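Local coordinates for CG8862 (Drosophila melanogaster, PDB 3ISM), which probably cleaves DNA and RNA as a magnesium-dependent mitochondrial endonuclease, and is captured here in complex with its protein inhibitor, at residues P126-W137 / V184-K192; H204-N212 / I221-V231. All coordinates share one frame; numbering follows the deposited sequence.

Contact 1. Residues P126-W137 / V184-K192; sequences PQVGQGFNRDAW and VAVPTHFYK. With MG (magnesium ion), chain F.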
loop_
_atom_site.group_PDB
_atom_site.type_symbol
_atom_site.label_atom_id
_atom_site.label_comp_id
_atom_site.label_asym_id
_atom_site.label_seq_id
_atom_site.Cartn_x
_atom_site.Cartn_y
_atom_site.Cartn_z
ATOM N N PRO B 126 -7.302 -1.885 12.939
ATOM C CA PRO B 126 -7.215 -3.088 13.757
ATOM C C PRO B 126 -5.934 -3.099 14.566
ATOM O O PRO B 126 -4.836 -3.022 14.014
ATOM C CB PRO B 126 -7.241 -4.234 12.725
ATOM C CG PRO B 126 -7.951 -3.642 11.558
ATOM C CD PRO B 126 -7.455 -2.208 11.515
ATOM N N GLN B 127 -6.099 -3.164 15.878
ATOM C CA GLN B 127 -4.978 -3.267 16.793
ATOM C C GLN B 127 -5.197 -4.444 17.723
ATOM O O GLN B 127 -6.333 -4.698 18.145
ATOM C CB GLN B 127 -4.846 -1.990 17.617
ATOM C CG GLN B 127 -4.578 -0.745 16.775
ATOM C CD GLN B 127 -4.282 0.468 17.624
ATOM O OE1 GLN B 127 -4.949 0.713 18.621
ATOM N NE2 GLN B 127 -3.262 1.230 17.237
ATOM N N VAL B 128 -4.112 -5.159 18.025
ATOM C CA VAL B 128 -4.083 -6.106 19.150
ATOM C C VAL B 128 -4.592 -5.400 20.410
ATOM O O VAL B 128 -4.218 -4.256 20.685
ATOM C CB VAL B 128 -2.640 -6.645 19.359
ATOM C CG1 VAL B 128 -2.513 -7.473 20.629
ATOM C CG2 VAL B 128 -2.205 -7.459 18.130
ATOM N N GLY B 129 -5.465 -6.073 21.153
ATOM C CA GLY B 129 -6.100 -5.487 22.316
ATOM C C GLY B 129 -5.233 -5.487 23.560
ATOM O O GLY B 129 -4.502 -4.531 23.809
ATOM N N GLN B 130 -5.366 -6.551 24.351
ATOM C CA GLN B 130 -4.508 -6.819 25.495
ATOM C C GLN B 130 -3.063 -6.872 25.032
ATOM O O GLN B 130 -2.728 -7.593 24.077
ATOM C CB GLN B 130 -4.880 -8.159 26.129
ATOM C CG GLN B 130 -6.139 -8.133 26.974
ATOM C CD GLN B 130 -6.530 -9.515 27.472
ATOM O OE1 GLN B 130 -6.084 -9.960 28.534
ATOM N NE2 GLN B 130 -7.384 -10.197 26.709
ATOM N N GLY B 131 -2.217 -6.099 25.705
ATOM C CA GLY B 131 -0.803 -6.028 25.352
ATOM C C GLY B 131 -0.447 -5.026 24.269
ATOM O O GLY B 131 0.706 -4.973 23.837
ATOM N N PHE B 132 -1.413 -4.224 23.819
ATOM C CA PHE B 132 -1.116 -3.166 22.843
ATOM C C PHE B 132 -2.115 -1.997 22.939
ATOM O O PHE B 132 -1.889 -1.077 23.733
ATOM C CB PHE B 132 -0.947 -3.718 21.401
ATOM C CG PHE B 132 -0.471 -2.686 20.414
ATOM C CD1 PHE B 132 0.814 -2.166 20.498
ATOM C CD2 PHE B 132 -1.320 -2.212 19.411
ATOM C CE1 PHE B 132 1.265 -1.183 19.588
ATOM C CE2 PHE B 132 -0.885 -1.241 18.501
ATOM C CZ PHE B 132 0.419 -0.726 18.594
ATOM N N ASN B 133 -3.211 -2.038 22.173
ATOM C CA ASN B 133 -4.240 -0.982 22.244
ATOM C C ASN B 133 -4.566 -0.603 23.689
ATOM O O ASN B 133 -4.561 0.584 24.045
ATOM C CB ASN B 133 -5.527 -1.404 21.514
ATOM C CG ASN B 133 -6.660 -0.366 21.641
ATOM O OD1 ASN B 133 -6.464 0.840 21.425
ATOM N ND2 ASN B 133 -7.853 -0.841 21.991
ATOM N N ARG B 134 -4.801 -1.616 24.520
ATOM C CA ARG B 134 -5.270 -1.397 25.890
ATOM C C ARG B 134 -4.136 -1.166 26.877
ATOM O O ARG B 134 -4.370 -0.753 28.005
ATOM C CB ARG B 134 -6.150 -2.560 26.364
ATOM C CG ARG B 134 -7.290 -2.883 25.404
ATOM C CD ARG B 134 -8.228 -3.973 25.947
ATOM N NE ARG B 134 -8.950 -4.582 24.831
ATOM C CZ ARG B 134 -9.775 -5.619 24.930
ATOM N NH1 ARG B 134 -10.368 -6.098 23.842
ATOM N NH2 ARG B 134 -10.002 -6.177 26.102
ATOM N N ASP B 135 -2.905 -1.400 26.439
ATOM C CA ASP B 135 -1.754 -1.319 27.332
ATOM C C ASP B 135 -0.638 -0.437 26.742
ATOM O O ASP B 135 -0.750 0.796 26.759
ATOM C CB ASP B 135 -1.273 -2.733 27.672
ATOM C CG ASP B 135 -2.301 -3.518 28.479
ATOM O OD1 ASP B 135 -2.393 -3.306 29.709
ATOM O OD2 ASP B 135 -3.018 -4.353 27.889
ATOM N N ALA B 136 0.406 -1.066 26.209
ATOM C CA ALA B 136 1.561 -0.370 25.634
ATOM C C ALA B 136 1.227 0.851 24.739
ATOM O O ALA B 136 1.814 1.921 24.897
ATOM C CB ALA B 136 2.448 -1.364 24.873
ATOM N N TRP B 137 0.298 0.694 23.809
ATOM C CA TRP B 137 -0.077 1.819 22.938
ATOM C C TRP B 137 -0.758 2.944 23.732
ATOM O O TRP B 137 -0.500 4.124 23.491
ATOM C CB TRP B 137 -0.956 1.340 21.775
ATOM C CG TRP B 137 -1.263 2.396 20.743
ATOM C CD1 TRP B 137 -2.475 2.976 20.499
ATOM C CD2 TRP B 137 -0.346 2.981 19.806
ATOM N NE1 TRP B 137 -2.369 3.891 19.483
ATOM C CE2 TRP B 137 -1.074 3.909 19.037
ATOM C CE3 TRP B 137 1.016 2.803 19.539
ATOM C CZ2 TRP B 137 -0.485 4.663 18.013
ATOM C CZ3 TRP B 137 1.605 3.556 18.517
ATOM C CH2 TRP B 137 0.853 4.477 17.777
ATOM N N VAL B 184 -10.493 -4.932 5.763
ATOM C CA VAL B 184 -9.809 -3.881 6.516
ATOM C C VAL B 184 -8.380 -4.358 6.836
ATOM O O VAL B 184 -8.196 -5.434 7.400
ATOM C CB VAL B 184 -10.605 -3.498 7.789
ATOM C CG1 VAL B 184 -9.895 -2.359 8.589
ATOM C CG2 VAL B 184 -11.998 -3.060 7.401
ATOM N N ALA B 185 -7.379 -3.568 6.435
ATOM C CA ALA B 185 -5.985 -3.945 6.632
ATOM C C ALA B 185 -5.571 -3.934 8.105
ATOM O O ALA B 185 -5.960 -3.037 8.860
ATOM C CB ALA B 185 -5.084 -3.032 5.845
ATOM N N VAL B 186 -4.786 -4.932 8.501
ATOM C CA VAL B 186 -4.188 -4.978 9.830
ATOM C C VAL B 186 -2.726 -4.545 9.711
ATOM O O VAL B 186 -1.866 -5.306 9.240
ATOM C CB VAL B 186 -4.287 -6.372 10.487
ATOM C CG1 VAL B 186 -3.670 -6.329 11.895
ATOM C CG2 VAL B 186 -5.770 -6.875 10.547
ATOM N N PRO B 187 -2.442 -3.305 10.114
ATOM C CA PRO B 187 -1.077 -2.777 10.015
ATOM C C PRO B 187 -0.064 -3.577 10.839
ATOM O O PRO B 187 -0.415 -4.160 11.872
ATOM C CB PRO B 187 -1.228 -1.341 10.536
ATOM C CG PRO B 187 -2.715 -1.006 10.284
ATOM C CD PRO B 187 -3.388 -2.300 10.640
ATOM N N THR B 188 1.180 -3.621 10.372
ATOM C CA THR B 188 2.234 -4.371 11.060
ATOM C C THR B 188 2.727 -3.560 12.277
ATOM O O THR B 188 3.165 -4.122 13.264
ATOM C CB THR B 188 3.441 -4.678 10.115
ATOM O OG1 THR B 188 4.133 -3.455 9.780
ATOM C CG2 THR B 188 2.965 -5.360 8.848
ATOM N N HIS B 189 2.653 -2.233 12.164
ATOM C CA HIS B 189 3.233 -1.297 13.148
ATOM C C HIS B 189 2.428 0.002 13.112
ATOM O O HIS B 189 1.690 0.248 12.166
ATOM C CB HIS B 189 4.693 -0.938 12.802
ATOM C CG HIS B 189 5.661 -2.087 12.843
ATOM N ND1 HIS B 189 5.715 -3.053 11.860
ATOM C CD2 HIS B 189 6.669 -2.374 13.703
ATOM C CE1 HIS B 189 6.680 -3.915 12.138
ATOM N NE2 HIS B 189 7.273 -3.526 13.255
ATOM N N PHE B 190 2.600 0.836 14.136
ATOM C CA PHE B 190 2.065 2.192 14.143
ATOM C C PHE B 190 3.149 3.170 14.596
ATOM O O PHE B 190 4.061 2.786 15.287
ATOM C CB PHE B 190 0.852 2.287 15.077
ATOM C CG PHE B 190 -0.322 1.458 14.643
ATOM C CD1 PHE B 190 -1.270 1.979 13.770
ATOM C CD2 PHE B 190 -0.491 0.158 15.124
ATOM C CE1 PHE B 190 -2.357 1.207 13.354
ATOM C CE2 PHE B 190 -1.581 -0.620 14.726
ATOM C CZ PHE B 190 -2.514 -0.095 13.833
ATOM N N TYR B 191 3.048 4.434 14.211
ATOM C CA TYR B 191 4.024 5.439 14.649
ATOM C C TYR B 191 3.312 6.614 15.292
ATOM O O TYR B 191 2.130 6.833 15.048
ATOM C CB TYR B 191 4.861 5.984 13.470
ATOM C CG TYR B 191 4.022 6.631 12.394
ATOM C CD1 TYR B 191 3.521 7.930 12.538
ATOM C CD2 TYR B 191 3.712 5.934 11.237
ATOM C CE1 TYR B 191 2.716 8.497 11.566
ATOM C CE2 TYR B 191 2.930 6.490 10.250
ATOM C CZ TYR B 191 2.433 7.760 10.424
ATOM O OH TYR B 191 1.656 8.283 9.440
ATOM N N LYS B 192 4.062 7.377 16.081
ATOM C CA LYS B 192 3.687 8.735 16.459
ATOM C C LYS B 192 4.910 9.600 16.250
ATOM O O LYS B 192 5.994 9.276 16.727
ATOM C CB LYS B 192 3.236 8.823 17.918
ATOM C CG LYS B 192 1.817 8.301 18.156
ATOM C CD LYS B 192 1.378 8.601 19.584
ATOM C CE LYS B 192 0.001 7.999 19.912
ATOM N NZ LYS B 192 -1.095 8.682 19.173
HETATM MG MG MG F . -6.875 2.944 21.755
HETATM O O HOH W 1 -5.016 2.930 22.935
HETATM O O HOH W 2 -3.251 6.691 19.226
HETATM O O HOH W 3 -7.827 2.825 23.632
HETATM O O HOH W 4 -8.659 2.640 21.018
HETATM O O HOH W 5 -5.689 2.972 19.981
HETATM O O HOH W 6 -6.853 4.835 21.769
#

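Contact 2. Residues H204-N212 / I221-V231; sequences HMESYVMPN and ISVFQVPPESV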
loop_
_atom_site.group_PDB
_atom_site.type_symbol
_atom_site.label_atom_id
_atom_site.label_comp_id
_atom_site.label_asym_id
_atom_site.label_seq_id
_atom_site.Cartn_x
_atom_site.Cartn_y
_atom_site.Cartn_z
ATOM N N HIS B 204 11.150 20.651 19.908
ATOM C CA HIS B 204 11.665 19.342 20.294
ATOM C C HIS B 204 10.839 18.256 19.643
ATOM O O HIS B 204 9.621 18.236 19.791
ATOM C CB HIS B 204 11.611 19.156 21.810
ATOM C CG HIS B 204 12.280 20.252 22.574
ATOM N ND1 HIS B 204 13.536 20.118 23.120
ATOM C CD2 HIS B 204 11.875 21.512 22.858
ATOM C CE1 HIS B 204 13.870 21.242 23.728
ATOM N NE2 HIS B 204 12.876 22.102 23.590
ATOM N N MET B 205 11.502 17.342 18.953
ATOM C CA MET B 205 10.801 16.240 18.277
ATOM C C MET B 205 11.005 14.883 18.949
ATOM O O MET B 205 12.097 14.573 19.414
ATOM C CB MET B 205 11.223 16.162 16.815
ATOM C CG MET B 205 10.557 15.048 16.040
ATOM S SD MET B 205 11.006 15.081 14.317
ATOM C CE MET B 205 9.982 16.414 13.706
ATOM N N GLU B 206 9.943 14.090 18.997
ATOM C CA GLU B 206 10.019 12.685 19.401
ATOM C C GLU B 206 9.339 11.847 18.328
ATOM O O GLU B 206 8.377 12.284 17.712
ATOM C CB GLU B 206 9.308 12.448 20.754
ATOM C CG GLU B 206 9.903 13.197 21.930
ATOM C CD GLU B 206 9.288 12.814 23.274
ATOM O OE1 GLU B 206 8.393 11.939 23.336
ATOM O OE2 GLU B 206 9.699 13.409 24.281
ATOM N N SER B 207 9.844 10.640 18.092
ATOM C CA SER B 207 9.157 9.726 17.182
ATOM C C SER B 207 9.335 8.279 17.602
ATOM O O SER B 207 10.435 7.860 17.979
ATOM C CB SER B 207 9.595 9.933 15.725
ATOM O OG SER B 207 10.992 9.867 15.597
ATOM N N TYR B 208 8.237 7.531 17.516
ATOM C CA TYR B 208 8.149 6.165 18.010
ATOM C C TYR B 208 7.543 5.292 16.924
ATOM O O TYR B 208 6.687 5.750 16.175
ATOM C CB TYR B 208 7.234 6.094 19.237
ATOM C CG TYR B 208 7.671 6.953 20.397
ATOM C CD1 TYR B 208 8.361 6.399 21.471
ATOM C CD2 TYR B 208 7.385 8.322 20.424
ATOM C CE1 TYR B 208 8.765 7.185 22.535
ATOM C CE2 TYR B 208 7.785 9.113 21.478
ATOM C CZ TYR B 208 8.468 8.540 22.531
ATOM O OH TYR B 208 8.880 9.326 23.564
ATOM N N VAL B 209 7.991 4.040 16.854
ATOM C CA VAL B 209 7.350 3.018 16.028
ATOM C C VAL B 209 7.135 1.788 16.916
ATOM O O VAL B 209 8.092 1.244 17.478
ATOM C CB VAL B 209 8.212 2.657 14.795
ATOM C CG1 VAL B 209 7.767 1.327 14.150
ATOM C CG2 VAL B 209 8.183 3.791 13.776
ATOM N N MET B 210 5.881 1.358 17.061
ATOM C CA MET B 210 5.604 0.186 17.899
ATOM C C MET B 210 4.929 -0.878 17.062
ATOM O O MET B 210 4.078 -0.551 16.263
ATOM C CB MET B 210 4.722 0.566 19.089
ATOM C CG MET B 210 5.365 1.580 20.034
ATOM S SD MET B 210 4.247 2.115 21.341
ATOM C CE MET B 210 3.950 0.606 22.240
ATOM N N PRO B 211 5.318 -2.152 17.239
ATOM C CA PRO B 211 4.715 -3.208 16.433
ATOM C C PRO B 211 3.292 -3.508 16.918
ATOM O O PRO B 211 3.006 -3.432 18.123
ATOM C CB PRO B 211 5.655 -4.400 16.661
ATOM C CG PRO B 211 6.187 -4.181 18.081
ATOM C CD PRO B 211 6.308 -2.677 18.209
ATOM N N ASN B 212 2.416 -3.832 15.977
ATOM C CA ASN B 212 1.038 -4.175 16.269
ATOM C C ASN B 212 0.978 -5.624 16.771
ATOM O O ASN B 212 0.508 -6.526 16.076
ATOM C CB ASN B 212 0.179 -3.966 15.011
ATOM C CG ASN B 212 -1.324 -4.058 15.276
ATOM O OD1 ASN B 212 -1.757 -4.101 16.424
ATOM N ND2 ASN B 212 -2.130 -4.057 14.192
ATOM N N ILE B 221 8.419 2.782 26.804
ATOM C CA ILE B 221 8.151 3.265 25.447
ATOM C C ILE B 221 9.408 3.818 24.781
ATOM O O ILE B 221 9.484 3.876 23.559
ATOM C CB ILE B 221 7.036 4.332 25.411
ATOM C CG1 ILE B 221 7.471 5.563 26.214
ATOM C CG2 ILE B 221 5.707 3.732 25.899
ATOM C CD1 ILE B 221 6.539 6.734 26.098
ATOM N N SER B 222 10.390 4.202 25.592
ATOM C CA SER B 222 11.670 4.720 25.111
ATOM C C SER B 222 12.385 3.768 24.155
ATOM O O SER B 222 13.076 4.213 23.248
ATOM C CB SER B 222 12.581 5.065 26.298
ATOM O OG SER B 222 13.004 3.897 26.979
ATOM N N VAL B 223 12.190 2.465 24.356
ATOM C CA VAL B 223 12.818 1.463 23.488
ATOM C C VAL B 223 12.259 1.492 22.061
ATOM O O VAL B 223 12.896 0.981 21.126
ATOM C CB VAL B 223 12.737 0.021 24.068
ATOM C CG1 VAL B 223 13.027 0.017 25.566
ATOM C CG2 VAL B 223 11.391 -0.627 23.766
ATOM N N PHE B 224 11.108 2.131 21.880
ATOM C CA PHE B 224 10.465 2.198 20.576
ATOM C C PHE B 224 10.784 3.469 19.794
ATOM O O PHE B 224 10.222 3.703 18.733
ATOM C CB PHE B 224 8.968 2.026 20.737
ATOM C CG PHE B 224 8.584 0.689 21.271
ATOM C CD1 PHE B 224 8.753 -0.455 20.495
ATOM C CD2 PHE B 224 8.060 0.568 22.551
ATOM C CE1 PHE B 224 8.403 -1.703 20.994
ATOM C CE2 PHE B 224 7.700 -0.666 23.060
ATOM C CZ PHE B 224 7.873 -1.810 22.286
ATOM N N GLN B 225 11.696 4.275 20.327
ATOM C CA GLN B 225 12.142 5.493 19.659
ATOM C C GLN B 225 12.965 5.159 18.407
ATOM O O GLN B 225 13.825 4.289 18.448
ATOM C CB GLN B 225 12.929 6.383 20.634
ATOM C CG GLN B 225 12.035 7.274 21.499
ATOM C CD GLN B 225 12.794 8.065 22.568
ATOM O OE1 GLN B 225 13.672 7.538 23.246
ATOM N NE2 GLN B 225 12.430 9.340 22.731
ATOM N N VAL B 226 12.640 5.837 17.304
ATOM C CA VAL B 226 13.252 5.631 15.991
ATOM C C VAL B 226 13.546 7.017 15.374
ATOM O O VAL B 226 12.791 7.958 15.621
ATOM C CB VAL B 226 12.268 4.847 15.042
ATOM C CG1 VAL B 226 12.949 4.419 13.790
ATOM C CG2 VAL B 226 11.703 3.606 15.717
ATOM N N PRO B 227 14.636 7.155 14.579
ATOM C CA PRO B 227 14.818 8.403 13.839
ATOM C C PRO B 227 13.618 8.714 12.955
ATOM O O PRO B 227 13.140 7.829 12.257
ATOM C CB PRO B 227 16.046 8.116 12.967
ATOM C CG PRO B 227 16.828 7.126 13.761
ATOM C CD PRO B 227 15.790 6.242 14.394
ATOM N N PRO B 228 13.129 9.970 12.985
ATOM C CA PRO B 228 11.930 10.359 12.227
ATOM C C PRO B 228 12.023 10.068 10.731
ATOM O O PRO B 228 11.014 9.727 10.124
ATOM C CB PRO B 228 11.828 11.868 12.468
ATOM C CG PRO B 228 13.170 12.284 12.995
ATOM C CD PRO B 228 13.686 11.100 13.747
ATOM N N GLU B 229 13.230 10.171 10.172
ATOM C CA GLU B 229 13.485 9.929 8.754
ATOM C C GLU B 229 13.211 8.479 8.383
ATOM O O GLU B 229 12.784 8.178 7.277
ATOM C CB GLU B 229 14.934 10.286 8.403
ATOM C CG GLU B 229 15.279 11.778 8.528
ATOM C CD GLU B 229 15.595 12.220 9.953
ATOM O OE1 GLU B 229 15.822 11.344 10.824
ATOM O OE2 GLU B 229 15.618 13.451 10.193
ATOM N N SER B 230 13.443 7.567 9.321
ATOM C CA SER B 230 13.128 6.166 9.043
ATOM C C SER B 230 11.614 5.934 9.054
ATOM O O SER B 230 11.116 5.110 8.292
ATOM C CB SER B 230 13.809 5.241 10.035
ATOM O OG SER B 230 13.210 5.420 11.292
ATOM N N VAL B 231 10.876 6.671 9.885
ATOM C CA VAL B 231 9.396 6.637 9.817
ATOM C C VAL B 231 8.906 7.201 8.469
ATOM O O VAL B 231 8.021 6.642 7.838
ATOM C CB VAL B 231 8.717 7.440 10.981
ATOM C CG1 VAL B 231 7.198 7.232 10.968
ATOM C CG2 VAL B 231 9.282 7.059 12.359
#

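Contact 1. Residues P126-W137 / V184-K192
The Phe190 ring has the Gln127 side chain over one face, its aliphatic CG 3.6 Å from Phe190 CE2 and its amide end above the same face, while Pro126 O lies at the ring edge, 3.7 Å from Phe190 CZ. Phe190 in turn points its edge at a face of Trp137, an edge-to-face pair with planes 50° apart, and its CB sits 3.5 Å from Trp137 CH2. Lys192 CE lies toward the rim over one Trp137 face, the end of Gln127 over the opposite one, and Tyr191 O borders the edge. With Phe132 the meeting is rim to rim: Phe132 CE2 lies 3.7 Å from Phe190 CD2, and neither ring covers the other. Phe132 has one face over Trp137 CB. With CG anti to the carbonyl carbon (chi1 -64°), the Phe190 ring swings beside its backbone N to meet Gln127, Phe132 and Trp137 together. A leucine in place of Phe190 would probably take away the flat surface under the Gln127 side chain and the edge directed at Trp137, opening a gap beside Trp137 and Phe132.

Beyond the rings, Pro126 fits against the end of strand 184-185 and the loop after it, with CB 3.7 Å from Val186 CG2 and CG 3.8 Å from Val184 CG1. Water 2 joins Lys192 NZ and, weakly, Trp137 NE1; Lys192 NZ also bonds Thr158.

Asn133 OD1 binds the magnesium ion at 2.2 Å, five waters complete the six ligands, and ND2 bonds Asp98, which fixes the amide's rotation. This is consistent with the family's beta-beta-alpha metal motif: strands 98-101 and 124-127 lead to helix 136-146, whose start the aromatic cluster packs onto strand 189-197, with Met210 of strand 203-211 and Pro160 of strand 153-161 alongside.

Contact 2. Residues H204-N212 / I221-V231
Tyr208 and Gln225 face each other in a single antiparallel bridge, a non-hydrogen-bonded pair framed by two backbone bonds. Val226 N donates to Ser207 O at 3.1 Å, and Val209 N to Phe224 O at 2.9 Å. Strand 203-211 thus pairs briefly with 221-231, which runs from a 3-10 turn on one side of the bridge into helix 228-235 on the other.

Ser207 adds a side-chain bond beside the bridge. With OG placed between its backbone N and carbonyl carbon (chi1 53°), the hydroxyl donates to Val226 O at 2.6 Å, arriving almost in line with the C=O bond. Tyr208 and Gln225 run side by side in the same direction, their ring and amide planes only 17° apart, with Gln225 CG 3.4 Å from Tyr208 CE1. The phenol donates to Glu206 OE1, coming from above the carboxylate plane; His143 also bonds that oxygen.

Towards Pro211, Phe224 sets its ring across the side chains of Met210 and Pro211. Met210 CG lies over a ring face as a CH-pi contact, 4.0 Å from the Phe224 centroid, while its sulfur sits obliquely in a Met-aromatic contact. Pro211 CD approaches Phe224 CE1 at 3.6 Å. On the face of the strand that carries Met205, Ser207 and Val209, Val231 CG2 meets Val209 CG2 at 3.7 Å, and Pro228 packs against the sulfur of Met205.

The segments form the first half of a beta-alpha-beta crossover, in which strand 203-211 passes through helix 228-235 to its parallel neighbour in the sheet, strand 250-251.

The two contacts have centres 15 Å apart and share one sheet, where strands 189-197 and 203-211 are antiparallel neighbours. Asn212 ties them just past the end of strand 203-211: its backbone N lies 2.8 Å from Thr188 O, a probable hydrogen bond, and its side chain links Pro187 O, Pro126 O and Val128 N, bridging both segments of contact 1. Contact 1 holds the magnesium ligand, and its Gln127 side chain is about 6 Å from that of His101, the predicted proton acceptor. In contact 2, the Met210 side chain is about 11 Å from the ion; it touches Phe132 and Trp137, joining strand 203-211 to helices 129-133 and 136-146, which carry Asn133 and Glu141, both magnesium-site residues seen in a structure of this protein.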